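Long-range contacts in alginate biosynthesis protein AlgX (Pseudomonas aeruginosa, PDB 4KNC), which takes part in O-acetylating the exopolysaccharide alginate, probably as an acetyltransferase, and protects the polymer from degradation as it crosses the periplasm: residues Asp43-Arg48 against Leu91-Lys96; Thr50-Thr55 against Pro87-Val92; Tyr143-Asp148 against Gln210-Phe215; Gly147-Thr152 against Leu192-Lys197. One frame throughout, in Å; residues are numbered along the deposited sequence.

In the fold
All four contacts lie in the SGNH hydrolase-like domain, on one side of the chain's centre. Along the sequence, interactions 1 and 2 come first, sharing Leu91, Val92 and helix 89-93, with centres about 9 Å apart; interactions 3 and 4 follow, sharing Gly147 and Asp148, with centres about 8 Å apart. The two pairs touch: Arg89 of interaction 2 donates to the carbonyl of Phe145 in interaction 3, Lys146 of interaction 3 pairs with Asp43 of interaction 1, and His196 of interaction 4 reaches the carbonyl of Asp44. Strand 46-48, helix 89-93, helix 194-203 and strand 210-220 thus all contact the loop that carries Asp148 and His150, two inferred active-site residues.

Interaction 1 of 4, residues Asp43-Arg48 against Leu91-Lys96; sequences DDWLFR and LVNREK
Strand 46-48 and the turn leading into it face helix 89-93 and the 3-10 segment 95-96, with the backbones closest at Trp45 and Lys96, whose CA atoms are 6.9 Å apart. The aliphatic part of Lys96 lies over one face of the Trp45 indole: CG stands 3.9 Å from the centroid of the six-membered ring of Trp45, a CH-pi contact. A bend at chi2 (-69°) lets the lysine chain follow the ring, CB near the Trp45 CG-CD2 bond and CD over NE1. A lysine suits this partly exposed position because its methylenes cover the indole while its ammonium stays near water: one water accepts from both Trp45 NE1 (3.2 Å) and Lys96 NZ (3.3 Å). At the far end of the indole, Trp45 CH2 meets Asn93 OD1 at 3.7 Å, the ring and amide planes 48° apart. That amide is anchored elsewhere, ND2 donating to Glu137 and OD1 accepting from Tyr144 N. Phe47 brings its edge to the backbone, CZ lying 3.5 Å from Asn93 O. Aromatic packing thus joins the small two-stranded antiparallel sheet, 38-40 with 46-48, to helix 89-93 within the SGNH hydrolase-like domain.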
# COMPACT_ATOMS: atom_id res chain seq x y z
N ASP A 43 18.14 7.94 -25.23
CA ASP A 43 16.96 7.56 -25.99
C ASP A 43 15.77 8.38 -25.47
O ASP A 43 15.91 9.58 -25.22
CB ASP A 43 16.74 6.04 -25.88
CG ASP A 43 15.59 5.54 -26.73
OD1 ASP A 43 15.76 5.41 -27.96
OD2 ASP A 43 14.52 5.28 -26.15
N ASP A 44 14.62 7.75 -25.30
CA ASP A 44 13.45 8.42 -24.76
C ASP A 44 13.33 8.20 -23.24
O ASP A 44 12.24 8.35 -22.67
CB ASP A 44 12.19 7.92 -25.46
CG ASP A 44 12.00 8.51 -26.84
OD1 ASP A 44 12.93 9.19 -27.34
OD2 ASP A 44 10.91 8.30 -27.42
N TRP A 45 14.42 7.81 -22.59
CA TRP A 45 14.41 7.69 -21.13
C TRP A 45 14.27 9.06 -20.47
O TRP A 45 14.97 10.02 -20.82
CB TRP A 45 15.64 6.92 -20.62
CG TRP A 45 15.46 5.43 -20.78
CD1 TRP A 45 15.66 4.70 -21.92
CD2 TRP A 45 15.00 4.51 -19.78
NE1 TRP A 45 15.37 3.38 -21.68
CE2 TRP A 45 14.96 3.24 -20.38
CE3 TRP A 45 14.63 4.64 -18.44
CZ2 TRP A 45 14.55 2.10 -19.68
CZ3 TRP A 45 14.23 3.51 -17.75
CH2 TRP A 45 14.20 2.25 -18.37
N LEU A 46 13.33 9.16 -19.54
CA LEU A 46 13.24 10.31 -18.66
C LEU A 46 13.40 9.82 -17.21
O LEU A 46 13.00 8.70 -16.89
CB LEU A 46 11.87 11.01 -18.80
CG LEU A 46 11.44 11.60 -20.15
CD1 LEU A 46 10.13 12.39 -19.97
CD2 LEU A 46 12.52 12.49 -20.77
N PHE A 47 13.98 10.65 -16.35
CA PHE A 47 14.02 10.32 -14.93
C PHE A 47 13.51 11.50 -14.14
O PHE A 47 13.65 12.64 -14.56
CB PHE A 47 15.45 10.01 -14.49
CG PHE A 47 15.98 8.70 -14.99
CD1 PHE A 47 16.38 8.55 -16.31
CD2 PHE A 47 16.09 7.60 -14.13
CE1 PHE A 47 16.89 7.34 -16.77
CE2 PHE A 47 16.59 6.39 -14.58
CZ PHE A 47 16.99 6.26 -15.90
N ARG A 48 12.91 11.23 -12.98
CA ARG A 48 12.54 12.26 -12.03
C ARG A 48 13.65 12.38 -11.00
O ARG A 48 14.06 11.39 -10.44
CB ARG A 48 11.24 11.88 -11.32
CG ARG A 48 10.11 11.54 -12.29
CD ARG A 48 8.98 10.92 -11.52
NE ARG A 48 9.32 9.57 -11.07
CZ ARG A 48 8.51 8.80 -10.35
NH1 ARG A 48 7.33 9.24 -9.98
NH2 ARG A 48 8.89 7.57 -10.00
N LEU A 91 18.25 3.37 -9.19
CA LEU A 91 19.06 2.25 -8.72
C LEU A 91 19.10 1.13 -9.74
O LEU A 91 20.13 0.49 -9.92
CB LEU A 91 18.56 1.71 -7.38
CG LEU A 91 18.86 2.60 -6.17
CD1 LEU A 91 17.97 2.20 -5.00
CD2 LEU A 91 20.34 2.53 -5.78
N VAL A 92 17.99 0.87 -10.41
CA VAL A 92 17.97 -0.28 -11.31
C VAL A 92 18.49 0.08 -12.70
O VAL A 92 19.32 -0.62 -13.29
CB VAL A 92 16.57 -0.90 -11.42
CG1 VAL A 92 16.57 -2.01 -12.44
CG2 VAL A 92 16.12 -1.45 -10.06
N ASN A 93 17.98 1.19 -13.23
CA ASN A 93 18.30 1.59 -14.59
C ASN A 93 19.26 2.77 -14.65
O ASN A 93 19.21 3.57 -15.59
CB ASN A 93 17.02 1.88 -15.37
CG ASN A 93 16.28 0.61 -15.75
OD1 ASN A 93 15.14 0.37 -15.32
ND2 ASN A 93 16.92 -0.23 -16.58
N ARG A 94 20.13 2.88 -13.64
CA ARG A 94 21.28 3.78 -13.68
C ARG A 94 21.90 3.96 -15.07
O ARG A 94 22.10 5.08 -15.52
CB ARG A 94 22.36 3.30 -12.71
CG ARG A 94 23.56 4.23 -12.61
CD ARG A 94 24.71 3.59 -11.86
NE ARG A 94 25.71 4.59 -11.48
CZ ARG A 94 26.88 4.30 -10.92
NH1 ARG A 94 27.20 3.04 -10.69
NH2 ARG A 94 27.73 5.27 -10.61
N GLU A 95 22.18 2.85 -15.76
CA GLU A 95 22.94 2.92 -17.02
C GLU A 95 22.23 3.64 -18.17
O GLU A 95 22.85 3.96 -19.17
CB GLU A 95 23.40 1.52 -17.48
CG GLU A 95 24.43 0.85 -16.53
CD GLU A 95 25.60 1.77 -16.15
OE1 GLU A 95 26.12 2.49 -17.02
OE2 GLU A 95 26.02 1.76 -14.97
N LYS A 96 20.93 3.89 -18.02
CA LYS A 96 20.19 4.63 -19.06
C LYS A 96 20.39 6.14 -18.94
O LYS A 96 19.99 6.91 -19.82
CB LYS A 96 18.71 4.28 -19.00
CG LYS A 96 18.42 2.77 -19.09
CD LYS A 96 18.74 2.22 -20.47
CE LYS A 96 18.25 0.79 -20.61
NZ LYS A 96 18.50 0.23 -21.97
O HOH W 1 16.12 1.26 -23.99

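Interaction 2 of 4, residues Thr50-Thr55 against Pro87-Val92; sequences TYDLRT and PTRGLV
Asp52 lies alongside Arg89, the two side chains pointing the same way, and its carboxylate overlaps the arginine's methylenes before reaching the guanidinium. The contact fastens the loop after strand 46-48 to the start of helix 89-93, where Thr88 is the N-cap: Leu91 N donates to Thr88 OG1 over 3.3 Å. Asp52 OD1 packs against Arg89 CD at 3.5 Å, while OD2 forms a salt bridge with Arg89 NH1 at 2.9 Å. NH1 does not meet the carboxylate in its plane but from above, 59° out of it, and the two planar groups are 44° apart. A turn at chi3 (74°) swings the guanidinium to this place. Arginine suits the buried site because it has several N-H groups to share: NH1 also donates to Leu46 O, NH2 to Phe145 O, and Phe47 makes a cation-pi contact. Asp52 is shared too, OD1 pairing with Arg48, which probably favours its charged form. With no side chain in the way, Gly90 lets the backbones come close, its CA 4.9 Å from Asp52 CA. Gly90 N gives Asp52 O a weak hydrogen bond. Two waters complete the joint: one accepts from Arg89 N and donates to Asp52 OD1, and the other accepts from Thr88 OG1 at 2.6 Å while donating to Asp52 O and Arg54 O.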
# COMPACT_ATOMS: atom_id res chain seq x y z
N THR A 50 13.74 13.80 -7.93
CA THR A 50 13.40 13.62 -6.52
C THR A 50 12.86 12.21 -6.23
O THR A 50 12.99 11.72 -5.13
CB THR A 50 12.39 14.66 -6.01
OG1 THR A 50 11.10 14.41 -6.57
CG2 THR A 50 12.82 16.09 -6.38
N TYR A 51 12.25 11.58 -7.23
CA TYR A 51 11.71 10.25 -7.03
C TYR A 51 12.71 9.18 -7.43
O TYR A 51 12.88 8.19 -6.72
CB TYR A 51 10.43 10.04 -7.83
CG TYR A 51 9.25 10.83 -7.32
CD1 TYR A 51 9.10 12.18 -7.62
CD2 TYR A 51 8.27 10.21 -6.54
CE1 TYR A 51 8.01 12.90 -7.15
CE2 TYR A 51 7.19 10.91 -6.07
CZ TYR A 51 7.05 12.26 -6.38
OH TYR A 51 5.95 12.95 -5.91
N ASP A 52 13.36 9.36 -8.58
CA ASP A 52 14.14 8.28 -9.19
C ASP A 52 15.60 8.36 -8.81
O ASP A 52 16.29 7.33 -8.74
CB ASP A 52 14.04 8.31 -10.71
CG ASP A 52 12.62 8.16 -11.20
OD1 ASP A 52 11.76 7.61 -10.47
OD2 ASP A 52 12.38 8.58 -12.34
N LEU A 53 16.08 9.58 -8.59
CA LEU A 53 17.50 9.80 -8.35
C LEU A 53 17.76 10.19 -6.91
O LEU A 53 18.79 10.80 -6.59
CB LEU A 53 18.04 10.88 -9.29
CG LEU A 53 17.91 10.57 -10.78
CD1 LEU A 53 18.49 11.69 -11.64
CD2 LEU A 53 18.59 9.24 -11.10
N ARG A 54 16.83 9.83 -6.04
CA ARG A 54 16.95 10.18 -4.64
C ARG A 54 18.02 9.32 -3.99
O ARG A 54 18.32 8.22 -4.48
CB ARG A 54 15.62 10.00 -3.92
CG ARG A 54 15.19 8.55 -3.73
CD ARG A 54 14.25 8.46 -2.54
NE ARG A 54 12.88 8.78 -2.87
CZ ARG A 54 12.03 9.44 -2.08
NH1 ARG A 54 12.40 9.87 -0.88
NH2 ARG A 54 10.80 9.65 -2.51
N THR A 55 18.59 9.82 -2.90
CA THR A 55 19.54 9.06 -2.08
C THR A 55 19.02 8.80 -0.68
O THR A 55 19.66 8.12 0.10
CB THR A 55 20.89 9.78 -1.94
OG1 THR A 55 20.67 11.08 -1.37
CG2 THR A 55 21.58 9.92 -3.29
N PRO A 87 12.44 -0.95 -5.66
CA PRO A 87 13.61 -0.07 -5.77
C PRO A 87 13.43 1.05 -6.81
O PRO A 87 12.55 0.98 -7.66
CB PRO A 87 14.73 -1.03 -6.18
CG PRO A 87 14.01 -2.16 -6.89
CD PRO A 87 12.70 -2.32 -6.14
N THR A 88 14.26 2.08 -6.75
CA THR A 88 14.06 3.22 -7.64
C THR A 88 14.50 2.94 -9.07
O THR A 88 15.26 2.00 -9.34
CB THR A 88 14.74 4.50 -7.09
OG1 THR A 88 16.14 4.24 -6.86
CG2 THR A 88 14.07 4.94 -5.78
N ARG A 89 13.99 3.73 -10.00
CA ARG A 89 14.38 3.63 -11.39
C ARG A 89 15.85 3.98 -11.51
O ARG A 89 16.55 3.46 -12.37
CB ARG A 89 13.51 4.56 -12.26
CG ARG A 89 12.02 4.23 -12.16
CD ARG A 89 11.13 5.23 -12.91
NE ARG A 89 11.18 5.08 -14.36
CZ ARG A 89 11.91 5.83 -15.18
NH1 ARG A 89 12.67 6.81 -14.68
NH2 ARG A 89 11.88 5.62 -16.49
N GLY A 90 16.33 4.86 -10.65
CA GLY A 90 17.73 5.25 -10.67
C GLY A 90 18.63 4.09 -10.24
O GLY A 90 19.67 3.86 -10.87
N LEU A 91 18.25 3.37 -9.19
CA LEU A 91 19.06 2.25 -8.72
C LEU A 91 19.10 1.13 -9.74
O LEU A 91 20.13 0.49 -9.92
CB LEU A 91 18.56 1.71 -7.38
CG LEU A 91 18.86 2.60 -6.17
CD1 LEU A 91 17.97 2.20 -5.00
CD2 LEU A 91 20.34 2.53 -5.78
N VAL A 92 17.99 0.87 -10.41
CA VAL A 92 17.97 -0.28 -11.31
C VAL A 92 18.49 0.08 -12.70
O VAL A 92 19.32 -0.62 -13.29
CB VAL A 92 16.57 -0.90 -11.42
CG1 VAL A 92 16.57 -2.01 -12.44
CG2 VAL A 92 16.12 -1.45 -10.06
O HOH W 2 11.90 5.48 -8.68
O HOH W 3 17.61 6.37 -6.47

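Interaction 3 of 4, residues Tyr143-Asp148 against Gln210-Phe215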
# COMPACT_ATOMS: atom_id res chain seq x y z
N TYR A 143 14.10 -3.23 -16.87
CA TYR A 143 13.25 -3.44 -15.69
C TYR A 143 12.06 -2.47 -15.70
O TYR A 143 10.90 -2.88 -15.52
CB TYR A 143 14.11 -3.26 -14.44
CG TYR A 143 13.46 -3.51 -13.09
CD1 TYR A 143 12.63 -2.57 -12.50
CD2 TYR A 143 13.76 -4.67 -12.36
CE1 TYR A 143 12.06 -2.79 -11.26
CE2 TYR A 143 13.20 -4.89 -11.11
CZ TYR A 143 12.34 -3.94 -10.56
OH TYR A 143 11.76 -4.14 -9.32
N TYR A 144 12.34 -1.20 -15.97
CA TYR A 144 11.31 -0.13 -15.99
C TYR A 144 10.91 0.35 -17.38
O TYR A 144 11.72 0.30 -18.31
CB TYR A 144 11.81 1.08 -15.20
CG TYR A 144 11.54 1.00 -13.71
CD1 TYR A 144 10.26 1.20 -13.22
CD2 TYR A 144 12.57 0.72 -12.81
CE1 TYR A 144 9.99 1.13 -11.86
CE2 TYR A 144 12.32 0.65 -11.44
CZ TYR A 144 11.02 0.85 -10.97
OH TYR A 144 10.73 0.78 -9.64
N PHE A 145 9.68 0.83 -17.52
CA PHE A 145 9.30 1.56 -18.72
C PHE A 145 10.18 2.81 -18.85
O PHE A 145 10.63 3.37 -17.84
CB PHE A 145 7.81 1.95 -18.72
CG PHE A 145 6.87 0.79 -19.00
CD1 PHE A 145 6.62 0.37 -20.30
CD2 PHE A 145 6.23 0.14 -17.95
CE1 PHE A 145 5.76 -0.70 -20.55
CE2 PHE A 145 5.36 -0.92 -18.19
CZ PHE A 145 5.12 -1.34 -19.50
N LYS A 146 10.43 3.22 -20.09
CA LYS A 146 11.24 4.40 -20.44
C LYS A 146 10.77 5.69 -19.80
O LYS A 146 11.59 6.50 -19.36
CB LYS A 146 11.25 4.60 -21.96
CG LYS A 146 11.99 3.51 -22.71
CD LYS A 146 11.94 3.76 -24.22
CE LYS A 146 12.87 2.83 -24.96
NZ LYS A 146 12.84 3.12 -26.42
N GLY A 147 9.46 5.91 -19.78
CA GLY A 147 8.91 7.18 -19.33
C GLY A 147 7.72 6.98 -18.41
O GLY A 147 6.74 7.72 -18.48
N ASP A 148 7.81 5.97 -17.55
CA ASP A 148 6.70 5.64 -16.65
C ASP A 148 7.26 5.14 -15.32
O ASP A 148 8.42 4.75 -15.24
CB ASP A 148 5.78 4.59 -17.28
CG ASP A 148 4.46 4.46 -16.56
OD1 ASP A 148 3.62 5.39 -16.66
OD2 ASP A 148 4.23 3.43 -15.90
N GLN A 210 5.12 2.72 -25.83
CA GLN A 210 5.89 1.48 -25.74
C GLN A 210 4.99 0.25 -25.81
O GLN A 210 3.89 0.23 -25.26
CB GLN A 210 6.66 1.44 -24.42
CG GLN A 210 8.06 1.99 -24.48
CD GLN A 210 8.89 1.59 -23.26
OE1 GLN A 210 8.79 2.21 -22.20
NE2 GLN A 210 9.71 0.56 -23.41
N TYR A 211 5.48 -0.79 -26.48
CA TYR A 211 4.77 -2.06 -26.55
C TYR A 211 5.69 -3.14 -26.05
O TYR A 211 6.71 -3.40 -26.67
CB TYR A 211 4.35 -2.36 -27.99
CG TYR A 211 3.17 -1.53 -28.43
CD1 TYR A 211 3.34 -0.23 -28.89
CD2 TYR A 211 1.88 -2.04 -28.35
CE1 TYR A 211 2.25 0.53 -29.28
CE2 TYR A 211 0.79 -1.28 -28.73
CZ TYR A 211 0.98 -0.00 -29.19
OH TYR A 211 -0.12 0.74 -29.57
N VAL A 212 5.34 -3.75 -24.92
CA VAL A 212 6.15 -4.83 -24.34
C VAL A 212 5.35 -6.12 -24.25
O VAL A 212 4.13 -6.12 -24.44
CB VAL A 212 6.67 -4.46 -22.93
CG1 VAL A 212 7.56 -3.23 -23.01
CG2 VAL A 212 5.50 -4.22 -21.97
N ASP A 213 6.04 -7.21 -23.94
CA ASP A 213 5.41 -8.52 -23.77
C ASP A 213 4.44 -8.54 -22.59
O ASP A 213 4.80 -8.15 -21.47
CB ASP A 213 6.48 -9.59 -23.56
CG ASP A 213 7.39 -9.75 -24.76
OD1 ASP A 213 6.89 -9.57 -25.90
OD2 ASP A 213 8.59 -10.06 -24.55
N ARG A 214 3.21 -8.97 -22.83
CA ARG A 214 2.27 -9.14 -21.72
C ARG A 214 2.14 -10.63 -21.34
O ARG A 214 2.04 -11.47 -22.21
CB ARG A 214 0.91 -8.57 -22.08
CG ARG A 214 -0.03 -8.47 -20.90
CD ARG A 214 -1.28 -7.67 -21.24
NE ARG A 214 -2.09 -8.32 -22.25
CZ ARG A 214 -2.91 -9.35 -22.01
NH1 ARG A 214 -2.99 -9.84 -20.77
NH2 ARG A 214 -3.62 -9.89 -22.99
N PHE A 215 2.14 -10.93 -20.05
CA PHE A 215 2.10 -12.33 -19.60
C PHE A 215 0.89 -12.66 -18.73
O PHE A 215 0.39 -11.82 -17.99
CB PHE A 215 3.36 -12.67 -18.80
CG PHE A 215 4.63 -12.62 -19.62
CD1 PHE A 215 5.30 -11.43 -19.81
CD2 PHE A 215 5.12 -13.76 -20.22
CE1 PHE A 215 6.45 -11.38 -20.56
CE2 PHE A 215 6.28 -13.72 -20.99
CZ PHE A 215 6.94 -12.53 -21.16
O HOH W 4 11.68 -0.14 -21.04
O HOH W 5 7.40 4.52 -21.26
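Gln210 OE1 is gripped by two donors, the backbone N of Lys146 at 2.9 Å and a water at 2.9 Å that also accepts from Gly147 N. The amide oxygen therefore serves two successive peptide N-H groups of the loop, one directly and one through water. The direct bond is fairly straight, 158° at the hydrogen, although Lys146 N sits 25° off the carbonyl plane of the Gln210 amide. The other end of the amide is used as well: Gln210 NE2 donates to a second water, which in turn donates to Tyr144 O. Glutamine suits this place because its donor and acceptor can answer both kinds of backbone group, and its extended chain carries the amide from the strand to the loop.

Flat and aliphatic groups hem the amide in. Phe145 presents its edge, with CD1 3.4 Å from Gln210 OE1 and the ring and amide planes 82° apart, nearly perpendicular. The methylenes of Lys146 cross the amide, CG lying 3.7 Å from Gln210 CD, before NZ continues to a salt bridge with Asp43. Farther along the strand, Val212 CG2 packs obliquely on Phe145 CE1 at 3.8 Å, a branched apolar residue meeting a buried ring. Leu189 and Lys191 of the antiparallel partner strand 180-191 also touch that ring.

Strand 210-220 is thus tied to the loop just ahead of Asp148, an inferred active-site residue. Direct and water-mediated bonds to successive backbone groups, backed by the Phe145 packing, probably help to hold the approach to that aspartate in shape.

Interaction 4 of 4, residues Gly147-Thr152 against Leu192-Lys197; sequences GDHHWT and LGTFHK
Asp148 OD1 accepts from Thr194 N at 3.0 Å through its anti lone pair, in a nearly straight bond (176° at the hydrogen), and takes a second, weak bond from Thr194 OG1. One residue earlier, Gly147 O accepts from Phe195 N at 2.7 Å. The loop thus supplies acceptors to the first turn of helix 194-203, whose early N-H groups lack partners within the helix; Gly193, at the N-cap position, has no side chain to cap them. Glycine suits both places: with no side chain on either, Gly193 CA packs on Gly147 O and Gly147 CA rests over the centre of the His196 ring, 3.7 Å from its centroid. The Phe195 ring lies against the next peptide, one face toward Asp148 C.

With CG trans to the main-chain N (chi1 -166°), Asp148 turns OD1 to the helix and leaves OD2 for His150. OD2 accepts from His150 ND1 at 2.6 Å through its syn lone pair and from His150 N at 3.0 Å, the latter closing an Asx turn. Beyond, His150 NE2 is hydrogen-bonded to Ser243 OG, consistent with the Ser-His-Asp triad of SGNH hydrolases. The start of helix 194-203 thus probably helps to orient the aspartate, while strand 46-48 packs on Phe195 and His196, and helix 153-169 follows directly, with Thr152 as its N-cap.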
# COMPACT_ATOMS: atom_id res chain seq x y z
N GLY A 147 9.46 5.91 -19.78
CA GLY A 147 8.91 7.18 -19.33
C GLY A 147 7.72 6.98 -18.41
O GLY A 147 6.74 7.72 -18.48
N ASP A 148 7.81 5.97 -17.55
CA ASP A 148 6.70 5.64 -16.65
C ASP A 148 7.26 5.14 -15.32
O ASP A 148 8.42 4.75 -15.24
CB ASP A 148 5.78 4.59 -17.28
CG ASP A 148 4.46 4.46 -16.56
OD1 ASP A 148 3.62 5.39 -16.66
OD2 ASP A 148 4.23 3.43 -15.90
N HIS A 149 6.41 5.15 -14.29
CA HIS A 149 6.81 4.72 -12.95
C HIS A 149 6.57 3.22 -12.68
O HIS A 149 6.97 2.70 -11.65
CB HIS A 149 6.08 5.58 -11.89
CG HIS A 149 4.59 5.47 -11.95
ND1 HIS A 149 3.85 5.95 -13.01
CD2 HIS A 149 3.69 4.94 -11.08
CE1 HIS A 149 2.56 5.72 -12.79
NE2 HIS A 149 2.44 5.11 -11.63
N HIS A 150 5.89 2.53 -13.60
CA HIS A 150 5.67 1.09 -13.44
C HIS A 150 6.86 0.30 -13.95
O HIS A 150 7.53 0.73 -14.89
CB HIS A 150 4.41 0.65 -14.20
CG HIS A 150 3.14 1.23 -13.66
ND1 HIS A 150 2.52 2.32 -14.25
CD2 HIS A 150 2.40 0.90 -12.58
CE1 HIS A 150 1.44 2.62 -13.55
NE2 HIS A 150 1.35 1.79 -12.53
N TRP A 151 7.13 -0.85 -13.33
CA TRP A 151 8.04 -1.81 -13.93
C TRP A 151 7.36 -2.40 -15.17
O TRP A 151 6.14 -2.39 -15.28
CB TRP A 151 8.45 -2.93 -12.93
CG TRP A 151 7.34 -3.55 -12.09
CD1 TRP A 151 6.00 -3.62 -12.38
CD2 TRP A 151 7.51 -4.18 -10.81
NE1 TRP A 151 5.33 -4.26 -11.36
CE2 TRP A 151 6.23 -4.61 -10.39
CE3 TRP A 151 8.61 -4.41 -9.97
CZ2 TRP A 151 6.03 -5.26 -9.16
CZ3 TRP A 151 8.41 -5.04 -8.77
CH2 TRP A 151 7.13 -5.47 -8.38
N THR A 152 8.16 -2.90 -16.11
CA THR A 152 7.61 -3.71 -17.18
C THR A 152 7.30 -5.09 -16.60
O THR A 152 7.74 -5.40 -15.49
CB THR A 152 8.64 -3.91 -18.30
OG1 THR A 152 9.81 -4.55 -17.75
CG2 THR A 152 9.01 -2.56 -18.92
N LEU A 192 1.95 4.42 -22.97
CA LEU A 192 2.51 5.74 -23.19
C LEU A 192 2.74 6.25 -21.77
O LEU A 192 1.79 6.44 -21.02
CB LEU A 192 1.52 6.64 -23.95
CG LEU A 192 1.95 8.11 -24.14
CD1 LEU A 192 3.26 8.18 -24.92
CD2 LEU A 192 0.86 8.95 -24.83
N GLY A 193 4.00 6.43 -21.40
CA GLY A 193 4.35 6.66 -20.01
C GLY A 193 3.86 7.97 -19.43
O GLY A 193 3.77 8.97 -20.15
N THR A 194 3.57 7.98 -18.13
CA THR A 194 3.16 9.20 -17.44
C THR A 194 4.22 10.32 -17.48
O THR A 194 3.88 11.50 -17.47
CB THR A 194 2.78 8.94 -15.97
OG1 THR A 194 3.91 8.40 -15.27
CG2 THR A 194 1.60 7.98 -15.88
N PHE A 195 5.50 9.95 -17.51
CA PHE A 195 6.53 10.99 -17.51
C PHE A 195 6.50 11.66 -18.88
O PHE A 195 6.70 12.86 -18.99
CB PHE A 195 7.96 10.45 -17.26
CG PHE A 195 8.14 9.67 -15.97
CD1 PHE A 195 7.09 9.47 -15.08
CD2 PHE A 195 9.37 9.11 -15.67
CE1 PHE A 195 7.28 8.73 -13.91
CE2 PHE A 195 9.57 8.37 -14.49
CZ PHE A 195 8.52 8.19 -13.62
N HIS A 196 6.29 10.84 -19.92
CA HIS A 196 6.25 11.33 -21.30
C HIS A 196 5.05 12.26 -21.49
O HIS A 196 5.17 13.30 -22.13
CB HIS A 196 6.17 10.17 -22.29
CG HIS A 196 7.45 9.42 -22.47
ND1 HIS A 196 7.49 8.10 -22.86
CD2 HIS A 196 8.74 9.82 -22.36
CE1 HIS A 196 8.75 7.71 -22.98
NE2 HIS A 196 9.53 8.74 -22.69
N LYS A 197 3.91 11.90 -20.90
CA LYS A 197 2.72 12.75 -20.95
C LYS A 197 2.93 14.06 -20.21
O LYS A 197 2.47 15.12 -20.66
CB LYS A 197 1.50 12.03 -20.37
CG LYS A 197 1.02 10.86 -21.22
CD LYS A 197 -0.26 10.28 -20.63
CE LYS A 197 -0.55 8.91 -21.22
NZ LYS A 197 -1.67 8.25 -20.48